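Local coordinates for L-threonine 3-dehydrogenase (Clostridioides difficile, PDB 7OL1), which probably oxidises L-threonine at C3 as an NAD-dependent dehydrogenase of the epimerase/dehydratase family, crystallised here without its cofactor, at residues E48-V58 with S67-V75; A85-L96 with I125-P136. All coordinates share one frame; numbering follows the deposited sequence.

Contact 1 (E48-V58 with S67-V75); sequences EQNVIASSRRV and SGIFEILDV
The second and third strands of the Rossmann fold pair here, with A53 and S55 of strand 51-55 trading parallel backbone bonds with the edge strand 69-72 and the residue that follows it. E71 N donates to A53 O (3.1 Å), whereas the returns A53 N to I69 O and S55 N to E71 O are weak. Just past strand 69-72, L73 N donates to S55 O (2.8 Å) in a nearly straight N-H...O bond (172°), though the donor sits above the carbonyl plane. On the face of A53, S55, F70 and I72, F70 keeps CG anti to its own backbone N (chi1 180°), which swings the ring along the sheet. Its CZ then meets S55 CB at 3.9 Å, and V58 CG1 comes in at CE2, 3.8 Å away. On the other face, I69 crosses Q49 at about a right angle, CD1 lying 3.6 Å from Q49 NE2, and L73 CD2 packs 3.8 Å from S54 OG, whose hydroxyl bonds to I27 O. The ends of the pair are polar. S67 OG gives its proton to the syn lone pair of E48 OE2 (2.9 Å); at the far end R56 lies alongside D74 in a long salt bridge, NH1 to OD2 3.8 Å, guanidinium and carboxylate planes 62° apart, while D74 OD1 is hydrogen-bonded to T76 OG1. Strand 51-55 continues the sheet through backbone bonds to strand 25-28. Helix 78-87 covers L73 through R80, F81 and I84, while helix 33-46 packs on V51 and E48 from L42 and R43.

Contact 2 (A85-L96 with I125-P136); sequences AKKYDVDTIIHL and IAKELDCKFFTP
I93 of strand 92-95 packs among C131, I125 and F133 on the face turned to helix 108-129, the tight half of a beta-alpha-beta crossover of the Rossmann fold, in which helices 101-106 and 108-129 join parallel strands 92-95 and 132-138. The backbone bonds run in sequence: K132 N to D91 O and I93 N to K132 O, both 2.8 Å, then F134 N to I93 O and H95 N to F134 O. With CG1 beside its backbone N (chi1 -52°), I93 sends CD1 to helix 108-129, where it crosses I125 at about a right angle and meets CG2 at 3.9 Å. Its CG1 lies 4.0 Å from C131 SG, and CG2 leans on F133 CE1. A85 CB touches L129 CD1 at 3.7 Å beside this cluster. The F133 ring runs on to H95; CZ meets H95 CB at 3.4 Å and ring planes are 33° apart. The solvent side is looser: exposed K86 adds little more than its CD against L129 CD2, and K132 lies alongside partly exposed D91, NZ staying 4.1 Å from OD1, too far for a salt bridge. The D91 carboxylate is held by the backbone amides of K23 and K24, and T92 OG1 donates to OD1. Strand 92-95 sits between strands 25-28 and 132-138. Helix 236-248 covers F134 and I94 on one face, and helix 108-129 lies against F133 and H95 on the other.

Contacts 1 and 2 are two pairings of one Rossmann sheet, their centres about 14 Å apart, with strand 25-28 lying between strands 51-55 and 92-95. The chain finishes contact 1 before it opens contact 2, passing from strand 69-72 into helix 78-87, whose F81 packs on L73 and V75 of the first and on I125 of the second. The two also touch directly: E71 OE1 takes a salt bridge from K87 NZ at 2.8 Å and a probable hydrogen bond from Y88 OH at 2.5 Å, while I52 CD1 packs on Y88 CB. In Rossmann dehydrogenases the dinucleotide lies across the C-terminal ends of such strands; this model is the apoenzyme.

Contact 1 (E48-V58 with S67-V75)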
# COMPACT_ATOMS: atom_id res chain seq x y z
N GLU A 48 17.71 32.33 0.77
CA GLU A 48 17.67 32.01 2.22
C GLU A 48 16.26 32.26 2.80
O GLU A 48 15.86 31.54 3.76
CB GLU A 48 18.76 32.82 2.94
CG GLU A 48 20.09 32.09 3.09
CD GLU A 48 20.43 31.74 4.53
OE1 GLU A 48 19.84 32.35 5.45
OE2 GLU A 48 21.29 30.85 4.75
N GLN A 49 15.51 33.18 2.17
CA GLN A 49 14.24 33.77 2.66
C GLN A 49 13.04 33.08 2.02
O GLN A 49 11.89 33.43 2.38
CB GLN A 49 14.26 35.28 2.37
CG GLN A 49 14.03 36.17 3.59
CD GLN A 49 14.63 35.70 4.91
OE1 GLN A 49 15.84 35.43 5.03
NE2 GLN A 49 13.79 35.62 5.93
N ASN A 50 13.27 32.14 1.10
CA ASN A 50 12.22 31.41 0.35
C ASN A 50 12.20 29.91 0.66
O ASN A 50 11.32 29.19 0.11
CB ASN A 50 12.43 31.60 -1.14
CG ASN A 50 12.23 33.03 -1.54
OD1 ASN A 50 11.27 33.66 -1.13
ND2 ASN A 50 13.13 33.55 -2.34
N VAL A 51 13.12 29.45 1.50
CA VAL A 51 13.24 28.04 1.95
C VAL A 51 13.02 28.01 3.46
O VAL A 51 13.92 28.53 4.24
CB VAL A 51 14.60 27.46 1.56
CG1 VAL A 51 14.81 26.05 2.10
CG2 VAL A 51 14.75 27.47 0.06
N ILE A 52 11.88 27.41 3.82
CA ILE A 52 11.45 27.09 5.21
C ILE A 52 11.82 25.64 5.52
O ILE A 52 11.07 24.73 5.09
CB ILE A 52 9.94 27.30 5.34
CG1 ILE A 52 9.56 28.75 5.07
CG2 ILE A 52 9.46 26.85 6.70
CD1 ILE A 52 9.07 28.96 3.68
N ALA A 53 12.90 25.44 6.25
CA ALA A 53 13.26 24.13 6.84
C ALA A 53 12.41 23.89 8.07
O ALA A 53 12.26 24.83 8.82
CB ALA A 53 14.71 24.10 7.20
N SER A 54 11.91 22.67 8.27
CA SER A 54 11.02 22.25 9.38
C SER A 54 11.46 20.87 9.90
O SER A 54 11.95 20.10 9.11
CB SER A 54 9.59 22.27 8.92
OG SER A 54 9.15 21.03 8.38
N SER A 55 11.28 20.58 11.19
CA SER A 55 11.61 19.29 11.86
C SER A 55 10.80 19.16 13.15
O SER A 55 10.35 20.17 13.62
CB SER A 55 13.09 19.18 12.12
OG SER A 55 13.43 17.90 12.65
N ARG A 56 10.66 17.94 13.68
CA ARG A 56 9.99 17.63 14.97
C ARG A 56 10.80 18.28 16.10
O ARG A 56 10.17 18.80 17.06
CB ARG A 56 9.89 16.11 15.13
CG ARG A 56 9.00 15.65 16.28
CD ARG A 56 9.36 14.26 16.81
NE ARG A 56 8.87 13.98 18.16
CZ ARG A 56 7.60 13.72 18.49
NH1 ARG A 56 6.65 13.70 17.57
NH2 ARG A 56 7.27 13.47 19.75
N ARG A 57 12.13 18.28 15.99
CA ARG A 57 13.08 18.61 17.09
C ARG A 57 14.34 19.18 16.44
O ARG A 57 14.78 18.57 15.44
CB ARG A 57 13.48 17.39 17.93
CG ARG A 57 12.38 16.76 18.78
CD ARG A 57 12.58 15.29 19.20
NE ARG A 57 13.92 15.03 19.73
CZ ARG A 57 14.91 14.34 19.13
NH1 ARG A 57 14.75 13.78 17.93
NH2 ARG A 57 16.08 14.21 19.74
N VAL A 58 14.86 20.29 16.99
CA VAL A 58 16.21 20.90 16.77
C VAL A 58 17.32 19.89 17.06
O VAL A 58 17.10 18.97 17.87
CB VAL A 58 16.41 22.15 17.66
CG1 VAL A 58 15.89 23.42 16.99
CG2 VAL A 58 15.81 21.96 19.05
N SER A 67 21.29 29.60 10.52
CA SER A 67 21.57 30.17 9.18
C SER A 67 20.35 30.84 8.53
O SER A 67 20.57 31.89 7.91
CB SER A 67 22.10 29.12 8.25
OG SER A 67 22.66 29.72 7.08
N GLY A 68 19.13 30.27 8.58
CA GLY A 68 17.99 30.87 7.84
C GLY A 68 16.65 30.75 8.56
O GLY A 68 16.63 30.94 9.79
N ILE A 69 15.57 30.49 7.81
CA ILE A 69 14.21 30.21 8.37
C ILE A 69 14.09 28.75 8.78
O ILE A 69 14.37 27.89 7.94
CB ILE A 69 13.10 30.56 7.38
CG1 ILE A 69 13.32 31.93 6.73
CG2 ILE A 69 11.74 30.44 8.06
CD1 ILE A 69 12.16 32.42 5.82
N PHE A 70 13.65 28.50 10.01
CA PHE A 70 13.44 27.15 10.62
C PHE A 70 12.22 27.18 11.53
O PHE A 70 12.07 28.10 12.31
CB PHE A 70 14.62 26.70 11.46
CG PHE A 70 14.42 25.34 12.08
CD1 PHE A 70 14.75 24.19 11.38
CD2 PHE A 70 13.91 25.20 13.36
CE1 PHE A 70 14.58 22.94 11.95
CE2 PHE A 70 13.74 23.94 13.93
CZ PHE A 70 14.07 22.81 13.22
N GLU A 71 11.41 26.13 11.46
CA GLU A 71 10.12 26.00 12.16
C GLU A 71 9.98 24.58 12.71
O GLU A 71 10.02 23.64 11.94
CB GLU A 71 9.02 26.32 11.17
CG GLU A 71 9.01 27.79 10.78
CD GLU A 71 8.20 28.70 11.69
OE1 GLU A 71 7.67 29.69 11.15
OE2 GLU A 71 8.08 28.41 12.92
N ILE A 72 9.84 24.44 14.01
CA ILE A 72 9.34 23.19 14.63
C ILE A 72 7.99 22.85 14.02
O ILE A 72 7.04 23.70 14.07
CB ILE A 72 9.22 23.31 16.15
CG1 ILE A 72 10.54 23.74 16.81
CG2 ILE A 72 8.67 22.02 16.73
CD1 ILE A 72 11.66 22.73 16.65
N LEU A 73 7.89 21.60 13.53
CA LEU A 73 6.68 21.02 12.91
C LEU A 73 6.65 19.51 13.16
O LEU A 73 7.67 18.82 12.94
CB LEU A 73 6.67 21.32 11.41
CG LEU A 73 5.49 20.78 10.64
CD1 LEU A 73 4.16 21.09 11.31
CD2 LEU A 73 5.51 21.38 9.26
N ASP A 74 5.53 19.07 13.71
CA ASP A 74 5.13 17.65 13.79
C ASP A 74 4.09 17.45 12.68
O ASP A 74 2.90 17.85 12.85
CB ASP A 74 4.66 17.28 15.19
CG ASP A 74 4.05 15.89 15.26
OD1 ASP A 74 4.04 15.17 14.22
OD2 ASP A 74 3.57 15.52 16.35
N VAL A 75 4.51 16.82 11.59
CA VAL A 75 3.68 16.66 10.36
C VAL A 75 2.41 15.88 10.72
O VAL A 75 1.45 15.95 9.93
CB VAL A 75 4.47 15.99 9.24
CG1 VAL A 75 5.55 16.93 8.72
CG2 VAL A 75 5.06 14.65 9.68

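Contact 2 (A85-L96 with I125-P136)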
# COMPACT_ATOMS: atom_id res chain seq x y z
N ALA A 85 2.42 26.06 6.11
CA ALA A 85 2.23 26.22 4.65
C ALA A 85 1.70 27.63 4.37
O ALA A 85 2.28 28.27 3.48
CB ALA A 85 1.29 25.17 4.09
N LYS A 86 0.65 28.08 5.07
CA LYS A 86 -0.01 29.39 4.81
C LYS A 86 0.89 30.57 5.19
O LYS A 86 0.86 31.61 4.46
CB LYS A 86 -1.33 29.50 5.57
CG LYS A 86 -2.36 28.44 5.21
CD LYS A 86 -2.86 28.59 3.80
CE LYS A 86 -4.08 29.46 3.68
NZ LYS A 86 -3.94 30.34 2.51
N LYS A 87 1.67 30.42 6.26
CA LYS A 87 2.46 31.53 6.87
C LYS A 87 3.48 32.08 5.88
O LYS A 87 3.85 33.27 5.99
CB LYS A 87 3.15 31.05 8.14
CG LYS A 87 4.25 31.95 8.69
CD LYS A 87 4.57 31.46 10.11
CE LYS A 87 5.64 32.23 10.88
NZ LYS A 87 5.88 31.59 12.20
N TYR A 88 3.95 31.24 4.96
CA TYR A 88 5.01 31.63 3.98
C TYR A 88 4.48 31.51 2.54
O TYR A 88 5.29 31.64 1.63
CB TYR A 88 6.27 30.79 4.21
CG TYR A 88 6.88 30.89 5.58
CD1 TYR A 88 7.81 31.88 5.89
CD2 TYR A 88 6.58 29.97 6.57
CE1 TYR A 88 8.40 31.96 7.15
CE2 TYR A 88 7.17 30.03 7.83
CZ TYR A 88 8.08 31.02 8.12
OH TYR A 88 8.67 31.07 9.35
N ASP A 89 3.18 31.28 2.35
CA ASP A 89 2.54 31.09 1.02
C ASP A 89 3.38 30.18 0.12
O ASP A 89 3.81 30.66 -0.94
CB ASP A 89 2.41 32.41 0.27
CG ASP A 89 1.81 33.52 1.10
OD1 ASP A 89 0.65 33.34 1.60
OD2 ASP A 89 2.51 34.54 1.23
N VAL A 90 3.62 28.92 0.50
CA VAL A 90 4.54 28.02 -0.24
C VAL A 90 3.82 27.49 -1.49
O VAL A 90 2.60 27.47 -1.50
CB VAL A 90 5.05 26.88 0.66
CG1 VAL A 90 5.98 27.42 1.73
CG2 VAL A 90 3.90 26.10 1.26
N ASP A 91 4.58 27.18 -2.54
CA ASP A 91 4.05 26.61 -3.81
C ASP A 91 4.56 25.17 -3.93
O ASP A 91 3.95 24.40 -4.68
CB ASP A 91 4.42 27.48 -5.02
CG ASP A 91 5.91 27.80 -5.12
OD1 ASP A 91 6.63 26.94 -5.69
OD2 ASP A 91 6.35 28.89 -4.63
N THR A 92 5.59 24.81 -3.16
CA THR A 92 6.23 23.48 -3.11
C THR A 92 6.36 22.98 -1.67
O THR A 92 6.88 23.72 -0.84
CB THR A 92 7.62 23.58 -3.73
OG1 THR A 92 7.37 24.23 -4.97
CG2 THR A 92 8.32 22.25 -3.90
N ILE A 93 5.98 21.73 -1.42
CA ILE A 93 6.27 21.00 -0.15
C ILE A 93 7.13 19.79 -0.51
O ILE A 93 6.69 18.96 -1.29
CB ILE A 93 4.95 20.61 0.55
CG1 ILE A 93 4.02 21.81 0.71
CG2 ILE A 93 5.20 19.93 1.89
CD1 ILE A 93 2.76 21.53 1.51
N ILE A 94 8.36 19.73 -0.02
CA ILE A 94 9.22 18.54 -0.11
C ILE A 94 9.08 17.81 1.23
O ILE A 94 9.83 18.11 2.19
CB ILE A 94 10.66 18.93 -0.47
CG1 ILE A 94 10.70 19.69 -1.80
CG2 ILE A 94 11.56 17.71 -0.50
CD1 ILE A 94 12.01 20.36 -2.07
N HIS A 95 8.14 16.86 1.25
CA HIS A 95 7.78 16.03 2.42
C HIS A 95 8.80 14.93 2.67
O HIS A 95 8.45 13.78 2.41
CB HIS A 95 6.37 15.46 2.22
CG HIS A 95 5.84 14.86 3.47
ND1 HIS A 95 5.81 15.58 4.65
CD2 HIS A 95 5.34 13.64 3.74
CE1 HIS A 95 5.32 14.80 5.60
NE2 HIS A 95 5.00 13.60 5.07
N LEU A 96 9.95 15.23 3.29
CA LEU A 96 10.92 14.19 3.72
C LEU A 96 10.59 13.57 5.09
O LEU A 96 11.20 12.56 5.44
CB LEU A 96 12.34 14.75 3.80
CG LEU A 96 12.82 15.66 2.67
CD1 LEU A 96 14.29 16.00 2.88
CD2 LEU A 96 12.60 15.02 1.33
N ILE A 125 -3.20 19.08 2.47
CA ILE A 125 -2.74 20.49 2.40
C ILE A 125 -2.51 20.85 0.93
O ILE A 125 -3.06 21.86 0.48
CB ILE A 125 -1.49 20.70 3.26
CG1 ILE A 125 -1.84 20.68 4.75
CG2 ILE A 125 -0.81 21.99 2.88
CD1 ILE A 125 -0.66 20.50 5.66
N ALA A 126 -1.75 20.03 0.20
CA ALA A 126 -1.39 20.27 -1.22
C ALA A 126 -2.66 20.31 -2.07
O ALA A 126 -2.78 21.19 -2.94
CB ALA A 126 -0.46 19.21 -1.68
N LYS A 127 -3.61 19.43 -1.79
CA LYS A 127 -4.95 19.44 -2.45
C LYS A 127 -5.58 20.83 -2.27
O LYS A 127 -6.18 21.31 -3.23
CB LYS A 127 -5.86 18.35 -1.88
CG LYS A 127 -7.21 18.20 -2.56
CD LYS A 127 -8.19 17.27 -1.86
CE LYS A 127 -9.62 17.48 -2.31
NZ LYS A 127 -10.55 16.43 -1.83
N GLU A 128 -5.47 21.43 -1.08
CA GLU A 128 -6.22 22.65 -0.70
C GLU A 128 -5.50 23.87 -1.28
O GLU A 128 -6.20 24.79 -1.66
CB GLU A 128 -6.39 22.78 0.81
CG GLU A 128 -7.50 23.75 1.22
CD GLU A 128 -7.83 23.80 2.71
OE1 GLU A 128 -7.66 22.76 3.42
OE2 GLU A 128 -8.25 24.88 3.15
N LEU A 129 -4.18 23.86 -1.35
CA LEU A 129 -3.34 25.04 -1.70
C LEU A 129 -2.81 25.00 -3.14
O LEU A 129 -2.12 25.95 -3.50
CB LEU A 129 -2.15 25.08 -0.76
CG LEU A 129 -2.48 25.24 0.73
CD1 LEU A 129 -1.25 25.74 1.48
CD2 LEU A 129 -3.68 26.17 0.93
N ASP A 130 -3.03 23.93 -3.91
CA ASP A 130 -2.39 23.77 -5.25
C ASP A 130 -0.87 23.76 -5.12
O ASP A 130 -0.18 24.43 -5.90
CB ASP A 130 -2.82 24.88 -6.21
CG ASP A 130 -3.63 24.33 -7.36
OD1 ASP A 130 -4.85 24.11 -7.16
OD2 ASP A 130 -3.02 24.08 -8.42
N CYS A 131 -0.34 23.01 -4.17
CA CYS A 131 1.13 22.84 -4.03
C CYS A 131 1.60 21.71 -4.93
O CYS A 131 0.80 20.80 -5.23
CB CYS A 131 1.55 22.44 -2.63
SG CYS A 131 1.38 23.83 -1.51
N LYS A 132 2.85 21.85 -5.31
CA LYS A 132 3.75 20.79 -5.76
C LYS A 132 4.07 19.98 -4.51
O LYS A 132 4.38 20.59 -3.48
CB LYS A 132 4.98 21.41 -6.42
CG LYS A 132 4.65 22.21 -7.68
CD LYS A 132 5.87 22.61 -8.48
CE LYS A 132 6.24 24.06 -8.29
NZ LYS A 132 5.38 24.95 -9.10
N PHE A 133 3.97 18.66 -4.61
CA PHE A 133 4.15 17.74 -3.47
C PHE A 133 5.11 16.61 -3.87
O PHE A 133 4.74 15.66 -4.59
CB PHE A 133 2.77 17.27 -2.96
CG PHE A 133 2.89 16.66 -1.59
CD1 PHE A 133 2.83 17.45 -0.46
CD2 PHE A 133 3.15 15.31 -1.42
CE1 PHE A 133 2.98 16.90 0.80
CE2 PHE A 133 3.31 14.77 -0.16
CZ PHE A 133 3.23 15.56 0.95
N PHE A 134 6.33 16.70 -3.37
CA PHE A 134 7.38 15.69 -3.54
C PHE A 134 7.51 14.84 -2.27
O PHE A 134 7.83 15.38 -1.25
CB PHE A 134 8.71 16.37 -3.85
CG PHE A 134 9.81 15.39 -4.16
CD1 PHE A 134 10.53 14.80 -3.13
CD2 PHE A 134 10.10 15.05 -5.46
CE1 PHE A 134 11.54 13.91 -3.40
CE2 PHE A 134 11.11 14.15 -5.73
CZ PHE A 134 11.83 13.59 -4.70
N THR A 135 7.32 13.53 -2.40
CA THR A 135 7.59 12.49 -1.38
C THR A 135 8.65 11.53 -1.90
O THR A 135 8.49 10.92 -2.94
CB THR A 135 6.35 11.63 -1.15
OG1 THR A 135 5.20 12.43 -1.42
CG2 THR A 135 6.36 10.99 0.22
N PRO A 136 9.76 11.33 -1.18
CA PRO A 136 10.72 10.30 -1.54
C PRO A 136 10.19 8.94 -1.12
O PRO A 136 9.47 8.89 -0.18
CB PRO A 136 11.96 10.65 -0.73
CG PRO A 136 11.44 11.38 0.48
CD PRO A 136 10.14 12.04 0.05